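Local coordinates for protein hydrolase, alpha/beta hydrolase FOLD family (Staphylococcus aureus, PDB 2XMZ) that probably catalyses the lyase step of menaquinone biosynthesis that yields 2-succinyl-6-hydroxy-2,4-cyclohexadiene-1-carboxylate, using an alpha/beta hydrolase scaffold, at residues Y68-L73 against N103-I108; V96-A101 against E114-G119; T210-G215 against K226-L231. All coordinates share one frame; numbering follows the deposited sequence.

Overall arrangement
The three contacts sit on one alpha/beta hydrolase domain with a seven-stranded, mostly parallel sheet. Helix 92-103 contributes its body to interaction 2, where 96-101 meets the loop after strand 110-114, and its last residue and the loop after it to interaction 1, where they meet helix 66-77. Along the chain the segments of these two alternate, and their centres lie 13 Å apart. Interaction 3 comes later, pairing strand 210-215 with helix 219-231. Its centre is 11 Å from that of interaction 2, and the two touch through Met-228, which packs on Leu-98 and Pro-118. Interactions 1 and 3 do not touch, their centres being 22 Å apart. Interaction 2 thus links consecutive helices on one face of the sheet.

Interaction 1 (Y68-L73 against N103-I108); sequences YITTLL and NGHIPI
Thr-70 of helix 66-77 packs with its methyl against the loop that leaves helix 92-103 and leads to strand 110-114, joining two neighbouring helical elements of the alpha/beta hydrolase fold. The close part of the contact is a single carbon. CG2 of Thr-70 lies 3.8 Å from CA of Gly-104, the first residue to abandon helical backbone angles, and 4.0 Å from O of Asn-103. With CG2 anti to the backbone N, the methyl faces the loop, while OG1 lies beside that N and hydrogen-bonds to O of Phe-66 one helical turn back. Thr-70 and Gly-104 are also the nearest backbone pair, with CA atoms 5.8 Å apart, and the buried methyl fills the approach between them.

The outer side is looser. His-105 is exposed, and its CB does not head for the helix, yet the end of the ring comes nearer, and the two side chains cross at about a right angle. Thr-70 CG2 meets this ring obliquely, 3.9 Å from ND1. That ND1 is hydrogen-bonded to OD2 of Asp-74, further along helix 66-77, which is consistent with the ring's position. On the ring's own segment, O of Asn-103 sits 3.6 Å above the imidazole plane of His-105, over its centre.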
ATOM      1  N   TYR A  68     -14.095  -7.832   2.799  1.00 25.83           N
ATOM      2  CA  TYR A  68     -13.663  -7.856   4.204  1.00 25.94           C
ATOM      3  C   TYR A  68     -12.770  -6.663   4.552  1.00 24.27           C
ATOM      4  O   TYR A  68     -12.990  -5.978   5.550  1.00 25.49           O
ATOM      5  CB  TYR A  68     -12.932  -9.163   4.539  1.00 25.19           C
ATOM      6  CG  TYR A  68     -12.445  -9.220   5.977  1.00 27.49           C
ATOM      7  CD1 TYR A  68     -13.276  -9.715   7.002  1.00 29.99           C
ATOM      8  CD2 TYR A  68     -11.161  -8.783   6.314  1.00 26.88           C
ATOM      9  CE1 TYR A  68     -12.839  -9.758   8.338  1.00 32.87           C
ATOM     10  CE2 TYR A  68     -10.706  -8.826   7.638  1.00 28.45           C
ATOM     11  CZ  TYR A  68     -11.549  -9.307   8.639  1.00 33.12           C
ATOM     12  OH  TYR A  68     -11.089  -9.342   9.928  1.00 34.65           O
ATOM     13  N   ILE A  69     -11.752  -6.431   3.744  1.00 23.36           N
ATOM     14  CA  ILE A  69     -10.838  -5.302   3.974  1.00 22.31           C
ATOM     15  C   ILE A  69     -11.573  -3.960   3.850  1.00 22.84           C
ATOM     16  O   ILE A  69     -11.330  -3.042   4.642  1.00 23.92           O
ATOM     17  CB  ILE A  69      -9.634  -5.344   3.031  1.00 20.57           C
ATOM     18  CG1 ILE A  69      -8.775  -6.564   3.344  1.00 20.69           C
ATOM     19  CG2 ILE A  69      -8.776  -4.049   3.148  1.00 20.92           C
ATOM     20  CD1 ILE A  69      -8.045  -7.074   2.148  1.00 19.14           C
ATOM     21  N   THR A  70     -12.479  -3.855   2.885  1.00 22.76           N
ATOM     22  CA  THR A  70     -13.313  -2.643   2.743  1.00 23.64           C
ATOM     23  C   THR A  70     -14.122  -2.371   3.997  1.00 24.68           C
ATOM     24  O   THR A  70     -14.174  -1.225   4.456  1.00 25.46           O
ATOM     25  CB  THR A  70     -14.225  -2.767   1.532  1.00 24.31           C
ATOM     26  OG1 THR A  70     -13.387  -2.834   0.390  1.00 24.91           O
ATOM     27  CG2 THR A  70     -15.202  -1.541   1.396  1.00 25.49           C
ATOM     28  N   THR A  71     -14.751  -3.415   4.550  1.00 24.56           N
ATOM     29  CA  THR A  71     -15.489  -3.266   5.799  1.00 26.75           C
ATOM     30  C   THR A  71     -14.591  -2.815   6.932  1.00 26.43           C
ATOM     31  O   THR A  71     -14.937  -1.933   7.709  1.00 27.32           O
ATOM     32  CB  THR A  71     -16.205  -4.564   6.190  1.00 27.27           C
ATOM     33  OG1 THR A  71     -17.218  -4.827   5.220  1.00 28.38           O
ATOM     34  CG2 THR A  71     -16.856  -4.445   7.581  1.00 30.09           C
ATOM     35  N   LEU A  72     -13.441  -3.459   7.034  1.00 26.66           N
ATOM     36  CA  LEU A  72     -12.424  -3.088   7.982  1.00 27.30           C
ATOM     37  C   LEU A  72     -12.126  -1.599   7.913  1.00 26.16           C
ATOM     38  O   LEU A  72     -12.117  -0.892   8.943  1.00 26.66           O
ATOM     39  CB  LEU A  72     -11.163  -3.889   7.648  1.00 26.25           C
ATOM     40  CG  LEU A  72      -9.962  -3.931   8.567  1.00 30.13           C
ATOM     41  CD1 LEU A  72      -9.178  -5.216   8.232  1.00 30.89           C
ATOM     42  CD2 LEU A  72      -9.071  -2.671   8.399  1.00 31.02           C
ATOM     43  N   LEU A  73     -11.879  -1.126   6.697  1.00 24.42           N
ATOM     44  CA  LEU A  73     -11.558   0.277   6.488  1.00 24.78           C
ATOM     45  C   LEU A  73     -12.767   1.188   6.716  1.00 25.59           C
ATOM     46  O   LEU A  73     -12.615   2.257   7.297  1.00 26.04           O
ATOM     47  CB  LEU A  73     -10.961   0.517   5.097  1.00 24.32           C
ATOM     48  CG  LEU A  73      -9.679  -0.210   4.689  1.00 25.83           C
ATOM     49  CD1 LEU A  73      -9.178   0.377   3.347  1.00 25.80           C
ATOM     50  CD2 LEU A  73      -8.588  -0.121   5.746  1.00 26.97           C
ATOM     51  N   ASN A 103     -14.975   1.137  -4.247  1.00 23.09           N
ATOM     52  CA  ASN A 103     -16.013   0.347  -3.598  1.00 24.58           C
ATOM     53  C   ASN A 103     -16.262   0.705  -2.156  1.00 24.77           C
ATOM     54  O   ASN A 103     -17.239   0.227  -1.577  1.00 26.15           O
ATOM     55  CB  ASN A 103     -15.657  -1.135  -3.669  1.00 24.63           C
ATOM     56  CG  ASN A 103     -15.653  -1.653  -5.087  1.00 25.38           C
ATOM     57  OD1 ASN A 103     -16.682  -1.693  -5.737  1.00 28.60           O
ATOM     58  ND2 ASN A 103     -14.491  -2.048  -5.568  1.00 25.80           N
ATOM     59  N   GLY A 104     -15.395   1.539  -1.575  1.00 24.05           N
ATOM     60  CA  GLY A 104     -15.521   1.908  -0.155  1.00 24.25           C
ATOM     61  C   GLY A 104     -16.776   2.688   0.188  1.00 25.37           C
ATOM     62  O   GLY A 104     -17.383   3.350  -0.667  1.00 25.98           O
ATOM     63  N   HIS A 105     -17.160   2.635   1.451  1.00 25.63           N
ATOM     64  CA  HIS A 105     -18.434   3.186   1.852  1.00 27.55           C
ATOM     65  C   HIS A 105     -18.301   4.556   2.508  1.00 28.00           C
ATOM     66  O   HIS A 105     -19.288   5.281   2.664  1.00 29.50           O
ATOM     67  CB  HIS A 105     -19.230   2.142   2.654  1.00 29.50           C
ATOM     68  CG  HIS A 105     -19.516   0.895   1.856  1.00 30.49           C
ATOM     69  ND1 HIS A 105     -18.798  -0.277   2.011  1.00 29.60           N
ATOM     70  CD2 HIS A 105     -20.392   0.665   0.843  1.00 32.04           C
ATOM     71  CE1 HIS A 105     -19.246  -1.184   1.161  1.00 32.23           C
ATOM     72  NE2 HIS A 105     -20.206  -0.636   0.433  1.00 33.80           N
ATOM     73  N   ILE A 106     -17.073   4.934   2.846  1.00 25.64           N
ATOM     74  CA  ILE A 106     -16.798   6.300   3.289  1.00 25.83           C
ATOM     75  C   ILE A 106     -16.075   7.016   2.135  1.00 25.14           C
ATOM     76  O   ILE A 106     -15.020   6.571   1.704  1.00 24.05           O
ATOM     77  CB  ILE A 106     -15.919   6.341   4.587  1.00 25.68           C
ATOM     78  CG1 ILE A 106     -16.553   5.502   5.737  1.00 24.35           C
ATOM     79  CG2 ILE A 106     -15.598   7.789   4.974  1.00 25.22           C
ATOM     80  CD1 ILE A 106     -17.941   5.926   6.182  1.00 27.41           C
ATOM     81  N   PRO A 107     -16.654   8.106   1.618  1.00 26.61           N
ATOM     82  CA  PRO A 107     -15.987   8.810   0.503  1.00 26.26           C
ATOM     83  C   PRO A 107     -14.645   9.415   0.938  1.00 26.22           C
ATOM     84  O   PRO A 107     -14.550  10.069   1.992  1.00 26.81           O
ATOM     85  CB  PRO A 107     -16.972   9.937   0.150  1.00 28.07           C
ATOM     86  CG  PRO A 107     -18.325   9.440   0.689  1.00 29.46           C
ATOM     87  CD  PRO A 107     -17.979   8.674   1.942  1.00 28.36           C
ATOM     88  N   ILE A 108     -13.622   9.187   0.130  1.00 24.95           N
ATOM     89  CA  ILE A 108     -12.331   9.797   0.357  1.00 24.24           C
ATOM     90  C   ILE A 108     -12.250  11.141  -0.381  1.00 25.80           C
ATOM     91  O   ILE A 108     -13.026  11.399  -1.304  1.00 26.37           O
ATOM     92  CB  ILE A 108     -11.193   8.834  -0.011  1.00 23.16           C
ATOM     93  CG1 ILE A 108     -11.169   8.501  -1.517  1.00 21.52           C
ATOM     94  CG2 ILE A 108     -11.282   7.536   0.860  1.00 22.25           C
ATOM     95  CD1 ILE A 108      -9.857   7.798  -1.913  1.00 19.70           C
TER

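Interaction 2 (V96-A101 against E114-G119); sequences VALYYA and ESTSPG
One methyl, CD1 of Leu-98, makes every close approach in this buried contact, and its nearest neighbour is a polar atom: O of Ser-117, at 3.5 Å. No hydrogen bond joins the two segments. The same methyl lies 3.7 Å from CA of Pro-118 and 3.9 Å from CB of Pro-118, touching the alpha carbon and the first ring methylene of the proline together. Farther off is another methyl, CG2 of Thr-116, at 4.2 Å. Leu-98 points from helix 92-103 toward the loop, and its CG lies anti to the carbonyl carbon (chi1 -84°), with chi2 of 166° extending CD1 away from CA, toward residues 116-118.

The loop's shape is partly fixed from within. Ser-117 turns its side chain away from the helix, and its OG accepts a hydrogen bond from N of Gly-119 at 3.2 Å with an N-H...O angle of 157°, an ST turn. Thr-116 OG1 hydrogen-bonds to O of Ser-91, while Met-228 of helix 219-231 packs on Leu-98 and Pro-118. Ser-91 lies in a GxSxG pattern consistent with the nucleophile elbow, and the arrangement is consistent with a loop after strand 110-114 that runs near the probable active site of an alpha/beta hydrolase.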
ATOM      1  N   VAL A  96      -5.431  -2.260  -2.189  1.00 19.62           N
ATOM      2  CA  VAL A  96      -6.503  -1.995  -1.258  1.00 18.90           C
ATOM      3  C   VAL A  96      -7.037  -0.552  -1.421  1.00 19.37           C
ATOM      4  O   VAL A  96      -8.253  -0.353  -1.433  1.00 19.67           O
ATOM      5  CB  VAL A  96      -6.073  -2.299   0.194  1.00 18.46           C
ATOM      6  CG1 VAL A  96      -7.152  -1.872   1.192  1.00 17.04           C
ATOM      7  CG2 VAL A  96      -5.765  -3.778   0.334  1.00 19.58           C
ATOM      8  N   ALA A  97      -6.157   0.429  -1.590  1.00 18.74           N
ATOM      9  CA  ALA A  97      -6.617   1.811  -1.696  1.00 19.78           C
ATOM     10  C   ALA A  97      -7.403   2.027  -2.979  1.00 20.73           C
ATOM     11  O   ALA A  97      -8.415   2.740  -2.998  1.00 22.55           O
ATOM     12  CB  ALA A  97      -5.445   2.809  -1.591  1.00 19.90           C
ATOM     13  N   LEU A  98      -6.971   1.395  -4.068  1.00 21.23           N
ATOM     14  CA  LEU A  98      -7.755   1.497  -5.316  1.00 21.60           C
ATOM     15  C   LEU A  98      -9.126   0.846  -5.155  1.00 22.09           C
ATOM     16  O   LEU A  98     -10.146   1.422  -5.539  1.00 22.30           O
ATOM     17  CB  LEU A  98      -6.997   0.817  -6.471  1.00 21.57           C
ATOM     18  CG  LEU A  98      -5.952   1.694  -7.169  1.00 22.63           C
ATOM     19  CD1 LEU A  98      -5.047   0.829  -8.051  1.00 23.22           C
ATOM     20  CD2 LEU A  98      -6.615   2.735  -8.007  1.00 20.86           C
ATOM     21  N   TYR A  99      -9.156  -0.346  -4.545  1.00 21.58           N
ATOM     22  CA  TYR A  99     -10.417  -1.043  -4.324  1.00 22.56           C
ATOM     23  C   TYR A  99     -11.319  -0.179  -3.476  1.00 22.65           C
ATOM     24  O   TYR A  99     -12.541  -0.057  -3.742  1.00 23.93           O
ATOM     25  CB  TYR A  99     -10.201  -2.423  -3.678  1.00 22.52           C
ATOM     26  CG  TYR A  99     -11.471  -3.243  -3.638  1.00 23.16           C
ATOM     27  CD1 TYR A  99     -11.786  -4.111  -4.670  1.00 22.00           C
ATOM     28  CD2 TYR A  99     -12.370  -3.122  -2.580  1.00 24.44           C
ATOM     29  CE1 TYR A  99     -12.964  -4.871  -4.659  1.00 26.72           C
ATOM     30  CE2 TYR A  99     -13.571  -3.876  -2.556  1.00 25.88           C
ATOM     31  CZ  TYR A  99     -13.851  -4.740  -3.604  1.00 26.05           C
ATOM     32  OH  TYR A  99     -15.008  -5.488  -3.605  1.00 28.74           O
ATOM     33  N   TYR A 100     -10.729   0.451  -2.469  1.00 21.42           N
ATOM     34  CA  TYR A 100     -11.499   1.254  -1.567  1.00 21.43           C
ATOM     35  C   TYR A 100     -12.008   2.528  -2.229  1.00 21.18           C
ATOM     36  O   TYR A 100     -13.138   2.921  -1.978  1.00 21.32           O
ATOM     37  CB  TYR A 100     -10.746   1.605  -0.279  1.00 20.56           C
ATOM     38  CG  TYR A 100     -11.712   2.084   0.771  1.00 23.12           C
ATOM     39  CD1 TYR A 100     -12.369   1.174   1.608  1.00 23.80           C
ATOM     40  CD2 TYR A 100     -12.026   3.447   0.894  1.00 24.74           C
ATOM     41  CE1 TYR A 100     -13.280   1.622   2.562  1.00 23.70           C
ATOM     42  CE2 TYR A 100     -12.911   3.894   1.829  1.00 25.26           C
ATOM     43  CZ  TYR A 100     -13.549   2.969   2.660  1.00 26.00           C
ATOM     44  OH  TYR A 100     -14.444   3.423   3.589  1.00 27.67           O
ATOM     45  N   ALA A 101     -11.183   3.161  -3.060  1.00 20.71           N
ATOM     46  CA  ALA A 101     -11.608   4.361  -3.803  1.00 21.93           C
ATOM     47  C   ALA A 101     -12.824   4.079  -4.662  1.00 22.90           C
ATOM     48  O   ALA A 101     -13.641   4.967  -4.881  1.00 22.41           O
ATOM     49  CB  ALA A 101     -10.464   4.921  -4.681  1.00 21.08           C
ATOM     50  N   GLU A 114       1.377   4.499  -4.478  1.00 20.29           N
ATOM     51  CA  GLU A 114       2.801   4.348  -4.644  1.00 20.85           C
ATOM     52  C   GLU A 114       3.092   2.939  -5.107  1.00 20.45           C
ATOM     53  O   GLU A 114       2.775   1.946  -4.414  1.00 20.95           O
ATOM     54  CB  GLU A 114       3.569   4.632  -3.343  1.00 21.01           C
ATOM     55  CG  GLU A 114       5.094   4.420  -3.507  1.00 20.01           C
ATOM     56  CD  GLU A 114       5.841   4.265  -2.189  1.00 22.42           C
ATOM     57  OE1 GLU A 114       5.215   4.336  -1.108  1.00 21.65           O
ATOM     58  OE2 GLU A 114       7.070   4.035  -2.238  1.00 22.96           O
ATOM     59  N   SER A 115       3.681   2.845  -6.284  1.00 21.61           N
ATOM     60  CA  SER A 115       4.154   1.560  -6.818  1.00 21.88           C
ATOM     61  C   SER A 115       3.091   0.455  -6.691  1.00 21.47           C
ATOM     62  O   SER A 115       3.335  -0.597  -6.109  1.00 20.46           O
ATOM     63  CB  SER A 115       5.436   1.161  -6.089  1.00 22.49           C
ATOM     64  OG  SER A 115       6.432   2.138  -6.284  1.00 24.98           O
ATOM     65  N   THR A 116       1.915   0.698  -7.258  1.00 21.15           N
ATOM     66  CA  THR A 116       0.827  -0.273  -7.124  1.00 20.87           C
ATOM     67  C   THR A 116       0.211  -0.590  -8.485  1.00 22.14           C
ATOM     68  O   THR A 116       0.669  -0.086  -9.533  1.00 22.54           O
ATOM     69  CB  THR A 116      -0.230   0.227  -6.108  1.00 19.64           C
ATOM     70  OG1 THR A 116      -1.093  -0.841  -5.700  1.00 19.53           O
ATOM     71  CG2 THR A 116      -1.088   1.398  -6.645  1.00 20.52           C
ATOM     72  N   SER A 117      -0.846  -1.393  -8.463  1.00 22.76           N
ATOM     73  CA  SER A 117      -1.586  -1.704  -9.677  1.00 23.64           C
ATOM     74  C   SER A 117      -3.049  -1.988  -9.343  1.00 23.53           C
ATOM     75  O   SER A 117      -3.390  -2.286  -8.176  1.00 22.92           O
ATOM     76  CB  SER A 117      -0.963  -2.902 -10.403  1.00 24.55           C
ATOM     77  OG  SER A 117      -1.436  -4.087  -9.831  1.00 26.26           O
ATOM     78  N   PRO A 118      -3.927  -1.870 -10.353  1.00 24.24           N
ATOM     79  CA  PRO A 118      -5.333  -2.151 -10.176  1.00 24.58           C
ATOM     80  C   PRO A 118      -5.631  -3.632 -10.420  1.00 24.81           C
ATOM     81  O   PRO A 118      -6.776  -4.005 -10.646  1.00 25.42           O
ATOM     82  CB  PRO A 118      -6.012  -1.264 -11.249  1.00 25.59           C
ATOM     83  CG  PRO A 118      -4.922  -0.580 -11.966  1.00 26.99           C
ATOM     84  CD  PRO A 118      -3.668  -1.346 -11.700  1.00 24.74           C
ATOM     85  N   GLY A 119      -4.590  -4.456 -10.356  1.00 25.30           N
ATOM     86  CA  GLY A 119      -4.710  -5.878 -10.546  1.00 26.01           C
ATOM     87  C   GLY A 119      -4.385  -6.266 -11.966  1.00 28.56           C
ATOM     88  O   GLY A 119      -3.844  -5.469 -12.749  1.00 29.01           O
TER

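Interaction 3 (T210-G215 against K226-L231); sequences TLILAG and KKMANL
A beta-alpha-beta unit made of strand 210-215, helix 219-231 and strand 235-240 is packed together here by Ile-212, which reaches from the strand to the helix. Its two branches reach different parts of the helix. CD1, at the end of the longer branch, is directed at the helix backbone, 3.6 Å from N of Ala-229. The same CD1 of Ile-212 lies 4.0 Å from CB of Ala-229. CG2, the shorter branch, meets the terminal methyl of Met-228, with CG2 to CE at 3.9 Å. A chi1 of -61° sets CG2 anti to the backbone N and CG1 beside it, and chi2 of 154° extends CD1 toward Ala-229.

Met-228 points toward the strand and bends at chi3 (-66°), a turn that folds CE back onto Ile-212; a lesser approach puts CB of Met-228 4.1 Å from CD1 of Ile-212, so the methionine touches the isoleucine at both its root and its tip. The CA atoms of Ile-212 and Ala-229, 7.0 Å apart, are the closest backbone pair, and no hydrogen bond crosses between the segments. In the mostly parallel sheet of the alpha/beta hydrolase fold, Ile-212 is on the face covered by this crossover helix, whereas its neighbours Leu-211 and Leu-213 pack on helix 252-266. Ala-229 also touches Cys-237 on strand 235-240, the next strand of the unit.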
ATOM      1  N   THR A 210      -5.937  12.414  -7.582  1.00 24.91           N
ATOM      2  CA  THR A 210      -5.122  11.207  -7.362  1.00 24.73           C
ATOM      3  C   THR A 210      -3.668  11.497  -7.717  1.00 25.47           C
ATOM      4  O   THR A 210      -3.377  12.035  -8.808  1.00 25.90           O
ATOM      5  CB  THR A 210      -5.663  10.018  -8.183  1.00 24.55           C
ATOM      6  OG1 THR A 210      -7.000   9.728  -7.759  1.00 25.17           O
ATOM      7  CG2 THR A 210      -4.820   8.749  -7.991  1.00 21.28           C
ATOM      8  N   LEU A 211      -2.761  11.197  -6.787  1.00 24.12           N
ATOM      9  CA  LEU A 211      -1.333  11.279  -7.071  1.00 24.49           C
ATOM     10  C   LEU A 211      -0.825   9.858  -7.262  1.00 23.18           C
ATOM     11  O   LEU A 211      -1.050   9.017  -6.431  1.00 22.45           O
ATOM     12  CB  LEU A 211      -0.565  11.928  -5.917  1.00 25.07           C
ATOM     13  CG  LEU A 211       0.968  11.999  -6.046  1.00 25.06           C
ATOM     14  CD1 LEU A 211       1.428  12.947  -7.203  1.00 25.59           C
ATOM     15  CD2 LEU A 211       1.589  12.418  -4.719  1.00 24.17           C
ATOM     16  N   ILE A 212      -0.148   9.607  -8.376  1.00 23.79           N
ATOM     17  CA  ILE A 212       0.447   8.296  -8.643  1.00 22.92           C
ATOM     18  C   ILE A 212       1.967   8.406  -8.676  1.00 23.43           C
ATOM     19  O   ILE A 212       2.525   9.269  -9.369  1.00 24.98           O
ATOM     20  CB  ILE A 212      -0.101   7.691  -9.957  1.00 23.26           C
ATOM     21  CG1 ILE A 212      -1.622   7.500  -9.851  1.00 23.76           C
ATOM     22  CG2 ILE A 212       0.625   6.391 -10.293  1.00 22.07           C
ATOM     23  CD1 ILE A 212      -2.378   7.505 -11.193  1.00 24.06           C
ATOM     24  N   LEU A 213       2.630   7.548  -7.902  1.00 22.55           N
ATOM     25  CA  LEU A 213       4.082   7.556  -7.800  1.00 23.40           C
ATOM     26  C   LEU A 213       4.602   6.201  -8.244  1.00 23.19           C
ATOM     27  O   LEU A 213       4.047   5.159  -7.879  1.00 22.75           O
ATOM     28  CB  LEU A 213       4.530   7.853  -6.366  1.00 23.71           C
ATOM     29  CG  LEU A 213       3.956   9.108  -5.694  1.00 26.30           C
ATOM     30  CD1 LEU A 213       4.376   9.203  -4.247  1.00 29.01           C
ATOM     31  CD2 LEU A 213       4.360  10.373  -6.428  1.00 27.39           C
ATOM     32  N   ALA A 214       5.661   6.220  -9.043  1.00 23.38           N
ATOM     33  CA  ALA A 214       6.379   5.000  -9.404  1.00 23.64           C
ATOM     34  C   ALA A 214       7.873   5.316  -9.375  1.00 24.43           C
ATOM     35  O   ALA A 214       8.262   6.465  -9.530  1.00 25.56           O
ATOM     36  CB  ALA A 214       5.953   4.513 -10.794  1.00 24.04           C
ATOM     37  N   GLY A 215       8.703   4.305  -9.177  1.00 24.23           N
ATOM     38  CA  GLY A 215      10.135   4.518  -9.136  1.00 24.96           C
ATOM     39  C   GLY A 215      10.708   4.248 -10.502  1.00 25.82           C
ATOM     40  O   GLY A 215      10.356   3.269 -11.127  1.00 25.70           O
ATOM     41  N   LYS A 226       1.724   4.858 -15.449  1.00 26.01           N
ATOM     42  CA  LYS A 226       1.369   5.700 -16.592  1.00 27.04           C
ATOM     43  C   LYS A 226      -0.013   5.311 -17.125  1.00 26.65           C
ATOM     44  O   LYS A 226      -0.839   6.175 -17.438  1.00 25.92           O
ATOM     45  CB  LYS A 226       2.415   5.608 -17.715  1.00 28.14           C
ATOM     46  CG  LYS A 226       3.736   6.316 -17.410  1.00 30.60           C
ATOM     47  CD  LYS A 226       4.665   6.353 -18.646  1.00 36.72           C
ATOM     48  CE  LYS A 226       6.116   6.582 -18.218  1.00 38.60           C
ATOM     49  NZ  LYS A 226       7.044   6.650 -19.374  1.00 43.78           N
ATOM     50  N   LYS A 227      -0.264   4.007 -17.195  1.00 25.84           N
ATOM     51  CA  LYS A 227      -1.555   3.510 -17.667  1.00 26.39           C
ATOM     52  C   LYS A 227      -2.693   3.912 -16.726  1.00 24.91           C
ATOM     53  O   LYS A 227      -3.710   4.382 -17.194  1.00 25.41           O
ATOM     54  CB  LYS A 227      -1.527   2.003 -17.834  1.00 26.22           C
ATOM     55  CG  LYS A 227      -0.844   1.518 -19.082  1.00 30.06           C
ATOM     56  CD  LYS A 227      -0.937   0.005 -19.053  1.00 34.11           C
ATOM     57  CE  LYS A 227       0.224  -0.659 -19.738  1.00 38.11           C
ATOM     58  NZ  LYS A 227       0.119  -2.132 -19.627  1.00 39.71           N
ATOM     59  N   MET A 228      -2.497   3.729 -15.419  1.00 23.37           N
ATOM     60  CA  MET A 228      -3.452   4.188 -14.404  1.00 22.47           C
ATOM     61  C   MET A 228      -3.745   5.685 -14.542  1.00 22.93           C
ATOM     62  O   MET A 228      -4.902   6.097 -14.535  1.00 22.59           O
ATOM     63  CB  MET A 228      -2.944   3.901 -12.984  1.00 22.48           C
ATOM     64  CG  MET A 228      -2.848   2.419 -12.623  1.00 21.01           C
ATOM     65  SD  MET A 228      -2.795   2.200 -10.861  1.00 24.72           S
ATOM     66  CE  MET A 228      -1.221   2.975 -10.493  1.00 17.10           C
ATOM     67  N   ALA A 229      -2.697   6.487 -14.680  1.00 23.37           N
ATOM     68  CA  ALA A 229      -2.856   7.946 -14.796  1.00 24.95           C
ATOM     69  C   ALA A 229      -3.767   8.319 -15.946  1.00 26.37           C
ATOM     70  O   ALA A 229      -4.602   9.218 -15.820  1.00 27.16           O
ATOM     71  CB  ALA A 229      -1.505   8.617 -14.956  1.00 25.59           C
ATOM     72  N   ASN A 230      -3.619   7.613 -17.070  1.00 26.89           N
ATOM     73  CA  ASN A 230      -4.441   7.846 -18.253  1.00 28.79           C
ATOM     74  C   ASN A 230      -5.920   7.680 -17.990  1.00 27.74           C
ATOM     75  O   ASN A 230      -6.748   8.310 -18.646  1.00 28.20           O
ATOM     76  CB  ASN A 230      -4.081   6.858 -19.374  1.00 30.07           C
ATOM     77  CG  ASN A 230      -2.802   7.201 -20.084  1.00 35.68           C
ATOM     78  OD1 ASN A 230      -2.334   8.342 -20.040  1.00 40.79           O
ATOM     79  ND2 ASN A 230      -2.229   6.209 -20.776  1.00 37.49           N
ATOM     80  N   LEU A 231      -6.244   6.778 -17.065  1.00 26.24           N
ATOM     81  CA  LEU A 231      -7.607   6.295 -16.877  1.00 25.81           C
ATOM     82  C   LEU A 231      -8.324   6.955 -15.701  1.00 24.82           C
ATOM     83  O   LEU A 231      -9.542   7.070 -15.710  1.00 24.51           O
ATOM     84  CB  LEU A 231      -7.603   4.767 -16.695  1.00 25.20           C
ATOM     85  CG  LEU A 231      -7.322   3.989 -18.011  1.00 27.31           C
ATOM     86  CD1 LEU A 231      -7.129   2.484 -17.762  1.00 27.41           C
ATOM     87  CD2 LEU A 231      -8.410   4.240 -19.050  1.00 28.23           C
TER